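Local coordinates for protein lipase (Rhizopus chinensis, PDB 6A0W) that probably hydrolyses the ester bonds of triacylglycerols, as a fungal class 3 lipase of the alpha/beta-hydrolase fold, at residues Q177-E189 and F212-H224. Numbering follows the deposited sequence.
Sequences QALLAGMDLYQRE and FAYYVDSTGIPFH. With SO4 (sulfate ion), chain D.
Leu179, Met183 and Tyr186, on successive turns of helix 173-188, meet helix 210-218 and the chain that leads from it into strand 223-228. In this alpha/beta-hydrolase fold the first helix follows the probable GxSxG nucleophile elbow, and the second completes a beta-alpha-beta crossover between the neighbouring parallel strands 197-202 and 223-228. The two helix segments cross at 56° with their axes 11.2 Å apart, and large side chains fill the gap. CH-pi contacts lie at both ends. Leu179 CD1 sits 3.7 Å from the centroid of the Phe223 ring, almost on the ring normal, while its CD2 reaches the edge of Phe212. Thr219 CB lies over one face of the Tyr186 ring, offset toward the rim, and Ile221 CD1 approaches that ring obliquely. Apolar packing joins these ends through Met183, whose chain bends at chi2 (-58°) and chi3, setting SD 3.8 Å from Val216 CG2 and CE 4.0 Å from Ile221 CB. The sulfur also makes an oblique Met-aromatic contact with Tyr215. Thr219 is fixed by its own segment: OG1 donates to Val216 O and accepts from Ile221 N in an ST turn, just before Gly220, whose positive phi takes the chain out of helical phi/psi. The polar contact lies at the partly exposed margin, where Tyr215 OH also abuts the edge of the Tyr186 ring. Gln187 NE2, which is bonded to Tyr127 OH as well, donates to Tyr215 OH at 2.9 Å, nearly straight at 163° and in its amide plane.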
loop_
_atom_site.group_PDB
_atom_site.type_symbol
_atom_site.label_atom_id
_atom_site.label_comp_id
_atom_site.label_asym_id
_atom_site.label_seq_id
_atom_site.Cartn_x
_atom_site.Cartn_y
_atom_site.Cartn_z
ATOM N N GLN A 177 -6.270 2.291 -0.619
ATOM C CA GLN A 177 -6.706 3.489 0.084
ATOM C C GLN A 177 -5.583 4.505 0.249
ATOM O O GLN A 177 -5.774 5.729 0.115
ATOM C CB GLN A 177 -7.281 3.109 1.448
ATOM C CG GLN A 177 -8.498 2.180 1.387
ATOM C CD GLN A 177 -9.623 2.826 0.596
ATOM O OE1 GLN A 177 -9.885 3.992 0.844
ATOM N NE2 GLN A 177 -10.084 2.185 -0.488
ATOM N N ALA A 178 -4.380 4.003 0.530
ATOM C CA ALA A 178 -3.221 4.880 0.685
ATOM C C ALA A 178 -2.986 5.732 -0.568
ATOM O O ALA A 178 -2.766 6.938 -0.465
ATOM C CB ALA A 178 -1.961 4.063 1.017
ATOM N N LEU A 179 -3.011 5.088 -1.731
ATOM C CA LEU A 179 -2.715 5.759 -2.985
ATOM C C LEU A 179 -3.837 6.786 -3.287
ATOM O O LEU A 179 -3.570 7.942 -3.594
ATOM C CB LEU A 179 -2.702 4.726 -4.104
ATOM C CG LEU A 179 -2.522 5.294 -5.498
ATOM C CD1 LEU A 179 -1.229 6.095 -5.559
ATOM C CD2 LEU A 179 -2.501 4.175 -6.531
ATOM N N LEU A 180 -5.079 6.384 -3.040
ATOM C CA LEU A 180 -6.224 7.291 -3.270
ATOM C C LEU A 180 -6.196 8.465 -2.306
ATOM O O LEU A 180 -6.289 9.629 -2.733
ATOM C CB LEU A 180 -7.544 6.522 -3.199
ATOM C CG LEU A 180 -7.803 5.486 -4.309
ATOM C CD1 LEU A 180 -9.055 4.640 -4.029
ATOM C CD2 LEU A 180 -7.930 6.147 -5.666
ATOM N N ALA A 181 -5.781 8.197 -1.078
ATOM C CA ALA A 181 -5.624 9.270 -0.133
ATOM C C ALA A 181 -4.514 10.209 -0.574
ATOM O O ALA A 181 -4.604 11.434 -0.382
ATOM C CB ALA A 181 -5.330 8.740 1.264
ATOM N N GLY A 182 -3.392 9.633 -0.997
ATOM C CA GLY A 182 -2.262 10.473 -1.377
ATOM C C GLY A 182 -2.626 11.394 -2.548
ATOM O O GLY A 182 -2.268 12.554 -2.550
ATOM N N MET A 183 -3.311 10.861 -3.550
ATOM C CA MET A 183 -3.789 11.683 -4.666
ATOM C C MET A 183 -4.817 12.787 -4.266
ATOM O O MET A 183 -4.630 13.974 -4.609
ATOM C CB MET A 183 -4.356 10.775 -5.749
ATOM C CG MET A 183 -3.329 9.870 -6.418
ATOM S SD MET A 183 -1.991 10.805 -7.171
ATOM C CE MET A 183 -0.784 10.732 -5.857
ATOM N N ASP A 184 -5.663 12.475 -3.290
ATOM C CA ASP A 184 -6.644 13.460 -2.760
ATOM C C ASP A 184 -5.962 14.561 -1.967
ATOM O O ASP A 184 -6.229 15.763 -2.130
ATOM C CB ASP A 184 -7.678 12.712 -1.881
ATOM C CG ASP A 184 -9.009 13.487 -1.691
ATOM O OD1 ASP A 184 -9.280 14.420 -2.453
ATOM O OD2 ASP A 184 -9.760 13.192 -0.741
ATOM N N LEU A 185 -5.055 14.178 -1.086
ATOM C CA LEU A 185 -4.238 15.157 -0.410
ATOM C C LEU A 185 -3.495 16.072 -1.407
ATOM O O LEU A 185 -3.437 17.304 -1.230
ATOM C CB LEU A 185 -3.245 14.458 0.524
ATOM C CG LEU A 185 -3.933 13.810 1.726
ATOM C CD1 LEU A 185 -3.062 12.750 2.399
ATOM C CD2 LEU A 185 -4.346 14.904 2.716
ATOM N N TYR A 186 -2.862 15.477 -2.414
ATOM C CA TYR A 186 -2.195 16.301 -3.417
ATOM C C TYR A 186 -3.213 17.278 -4.059
ATOM O O TYR A 186 -2.855 18.406 -4.389
ATOM C CB TYR A 186 -1.527 15.429 -4.485
ATOM C CG TYR A 186 -1.005 16.169 -5.711
ATOM C CD1 TYR A 186 0.184 16.895 -5.681
ATOM C CD2 TYR A 186 -1.659 16.048 -6.918
ATOM C CE1 TYR A 186 0.641 17.586 -6.812
ATOM C CE2 TYR A 186 -1.197 16.682 -8.067
ATOM C CZ TYR A 186 -0.055 17.422 -8.009
ATOM O OH TYR A 186 0.305 17.994 -9.186
ATOM N N GLN A 187 -4.407 16.781 -4.367
ATOM C CA GLN A 187 -5.395 17.579 -5.099
ATOM C C GLN A 187 -5.933 18.690 -4.220
ATOM O O GLN A 187 -5.975 19.807 -4.656
ATOM C CB GLN A 187 -6.524 16.722 -5.651
ATOM C CG GLN A 187 -6.128 15.817 -6.806
ATOM C CD GLN A 187 -6.876 14.512 -6.830
ATOM O OE1 GLN A 187 -7.820 14.332 -6.070
ATOM N NE2 GLN A 187 -6.497 13.594 -7.743
ATOM N N ARG A 188 -6.155 18.453 -2.933
ATOM C CA ARG A 188 -6.976 19.362 -2.157
ATOM C C ARG A 188 -6.305 19.965 -0.984
ATOM O O ARG A 188 -6.851 20.866 -0.364
ATOM C CB ARG A 188 -8.228 18.644 -1.710
ATOM C CG ARG A 188 -9.092 18.208 -2.873
ATOM C CD ARG A 188 -10.499 17.846 -2.402
ATOM N NE ARG A 188 -10.517 16.675 -1.528
ATOM C CZ ARG A 188 -11.037 16.647 -0.314
ATOM N NH1 ARG A 188 -11.037 15.508 0.369
ATOM N NH2 ARG A 188 -11.697 17.712 0.156
ATOM N N GLU A 189 -5.104 19.505 -0.658
ATOM C CA GLU A 189 -4.377 20.116 0.443
ATOM C C GLU A 189 -3.127 20.738 -0.146
ATOM O O GLU A 189 -2.144 20.062 -0.457
ATOM C CB GLU A 189 -4.045 19.053 1.484
ATOM C CG GLU A 189 -3.027 19.438 2.519
ATOM C CD GLU A 189 -3.398 20.713 3.268
ATOM O OE1 GLU A 189 -4.053 20.608 4.328
ATOM O OE2 GLU A 189 -2.934 21.800 2.853
ATOM N N PHE A 212 -5.130 6.691 -15.194
ATOM C CA PHE A 212 -4.988 6.936 -13.772
ATOM C C PHE A 212 -3.502 6.825 -13.372
ATOM O O PHE A 212 -2.985 7.666 -12.654
ATOM C CB PHE A 212 -5.859 5.954 -12.954
ATOM C CG PHE A 212 -5.582 5.996 -11.465
ATOM C CD1 PHE A 212 -6.083 7.007 -10.680
ATOM C CD2 PHE A 212 -4.853 4.985 -10.861
ATOM C CE1 PHE A 212 -5.825 7.059 -9.320
ATOM C CE2 PHE A 212 -4.570 5.031 -9.509
ATOM C CZ PHE A 212 -5.101 6.044 -8.732
ATOM N N ALA A 213 -2.848 5.791 -13.868
ATOM C CA ALA A 213 -1.439 5.514 -13.599
ATOM C C ALA A 213 -0.537 6.635 -14.134
ATOM O O ALA A 213 0.321 7.135 -13.400
ATOM C CB ALA A 213 -1.055 4.166 -14.207
ATOM N N TYR A 214 -0.825 7.124 -15.341
ATOM C CA TYR A 214 -0.060 8.252 -15.872
ATOM C C TYR A 214 -0.266 9.492 -15.044
ATOM O O TYR A 214 0.682 10.250 -14.791
ATOM C CB TYR A 214 -0.402 8.538 -17.338
ATOM C CG TYR A 214 -0.304 7.322 -18.232
ATOM C CD1 TYR A 214 0.660 6.350 -18.025
ATOM C CD2 TYR A 214 -1.136 7.192 -19.334
ATOM C CE1 TYR A 214 0.766 5.244 -18.874
ATOM C CE2 TYR A 214 -1.039 6.114 -20.189
ATOM C CZ TYR A 214 -0.112 5.124 -19.930
ATOM O OH TYR A 214 -0.045 4.036 -20.771
ATOM N N TYR A 215 -1.502 9.699 -14.593
ATOM C CA TYR A 215 -1.785 10.826 -13.728
ATOM C C TYR A 215 -0.973 10.737 -12.428
ATOM O O TYR A 215 -0.415 11.718 -11.935
ATOM C CB TYR A 215 -3.306 10.918 -13.411
ATOM C CG TYR A 215 -3.605 11.919 -12.313
ATOM C CD1 TYR A 215 -3.447 13.273 -12.515
ATOM C CD2 TYR A 215 -3.952 11.494 -11.047
ATOM C CE1 TYR A 215 -3.603 14.188 -11.480
ATOM C CE2 TYR A 215 -4.060 12.383 -10.004
ATOM C CZ TYR A 215 -3.925 13.724 -10.217
ATOM O OH TYR A 215 -4.114 14.592 -9.157
ATOM N N VAL A 216 -1.017 9.582 -11.789
ATOM C CA VAL A 216 -0.314 9.435 -10.519
ATOM C C VAL A 216 1.176 9.794 -10.688
ATOM O O VAL A 216 1.755 10.558 -9.904
ATOM C CB VAL A 216 -0.448 7.987 -10.009
ATOM C CG1 VAL A 216 0.559 7.737 -8.900
ATOM C CG2 VAL A 216 -1.861 7.746 -9.490
ATOM N N ASP A 217 1.763 9.260 -11.742
ATOM C CA ASP A 217 3.172 9.553 -12.094
ATOM C C ASP A 217 3.415 11.044 -12.366
ATOM O O ASP A 217 4.389 11.604 -11.888
ATOM C CB ASP A 217 3.571 8.712 -13.320
ATOM C CG ASP A 217 3.874 7.280 -12.973
ATOM O OD1 ASP A 217 4.002 6.973 -11.755
ATOM O OD2 ASP A 217 3.995 6.455 -13.921
ATOM N N SER A 218 2.422 11.725 -12.944
ATOM C CA SER A 218 2.544 13.151 -13.261
ATOM C C SER A 218 2.565 14.014 -12.058
ATOM O O SER A 218 3.045 15.136 -12.129
ATOM C CB SER A 218 1.401 13.628 -14.160
ATOM O OG SER A 218 0.168 13.740 -13.480
ATOM N N THR A 219 2.045 13.529 -10.935
ATOM C CA THR A 219 2.002 14.379 -9.748
ATOM C C THR A 219 3.373 14.531 -9.129
ATOM O O THR A 219 3.575 15.391 -8.233
ATOM C CB THR A 219 1.061 13.829 -8.636
ATOM O OG1 THR A 219 1.555 12.582 -8.111
ATOM C CG2 THR A 219 -0.371 13.604 -9.161
ATOM N N GLY A 220 4.255 13.569 -9.395
ATOM C CA GLY A 220 5.574 13.579 -8.691
ATOM C C GLY A 220 5.513 13.193 -7.219
ATOM O O GLY A 220 6.550 13.155 -6.547
ATOM N N ILE A 221 4.328 12.862 -6.694
ATOM C CA ILE A 221 4.269 12.309 -5.327
ATOM C C ILE A 221 4.921 10.908 -5.316
ATOM O O ILE A 221 4.453 10.008 -6.021
ATOM C CB ILE A 221 2.821 12.131 -4.815
ATOM C CG1 ILE A 221 2.100 13.492 -4.787
ATOM C CG2 ILE A 221 2.813 11.520 -3.391
ATOM C CD1 ILE A 221 2.723 14.554 -3.903
ATOM N N PRO A 222 5.964 10.710 -4.503
ATOM C CA PRO A 222 6.627 9.401 -4.487
ATOM C C PRO A 222 5.667 8.304 -4.025
ATOM O O PRO A 222 4.962 8.468 -3.046
ATOM C CB PRO A 222 7.753 9.610 -3.459
ATOM C CG PRO A 222 8.054 11.076 -3.564
ATOM C CD PRO A 222 6.662 11.658 -3.607
ATOM N N PHE A 223 5.458 7.322 -4.881
ATOM C CA PHE A 223 4.610 6.194 -4.586
ATOM C C PHE A 223 5.460 4.918 -4.624
ATOM O O PHE A 223 5.866 4.473 -5.689
ATOM C CB PHE A 223 3.519 6.140 -5.655
ATOM C CG PHE A 223 2.600 4.945 -5.566
ATOM C CD1 PHE A 223 2.270 4.388 -4.349
ATOM C CD2 PHE A 223 2.032 4.411 -6.703
ATOM C CE1 PHE A 223 1.421 3.313 -4.286
ATOM C CE2 PHE A 223 1.277 3.253 -6.655
ATOM C CZ PHE A 223 0.894 2.766 -5.436
ATOM N N HIS A 224 5.634 4.289 -3.468
ATOM C CA HIS A 224 6.501 3.120 -3.352
ATOM C C HIS A 224 5.649 1.870 -3.237
ATOM O O HIS A 224 4.755 1.804 -2.391
ATOM C CB HIS A 224 7.351 3.248 -2.089
ATOM C CG HIS A 224 8.223 4.447 -2.070
ATOM N ND1 HIS A 224 9.537 4.409 -2.489
ATOM C CD2 HIS A 224 8.008 5.697 -1.593
ATOM C CE1 HIS A 224 10.067 5.609 -2.331
ATOM N NE2 HIS A 224 9.171 6.397 -1.761
HETATM S S SO4 D . -2.148 4.673 -23.775
HETATM O O1 SO4 D . -2.947 4.201 -22.619
HETATM O O2 SO4 D . -2.080 3.643 -24.847
HETATM O O3 SO4 D . -2.808 5.892 -24.296
HETATM O O4 SO4 D . -0.760 5.052 -23.412
#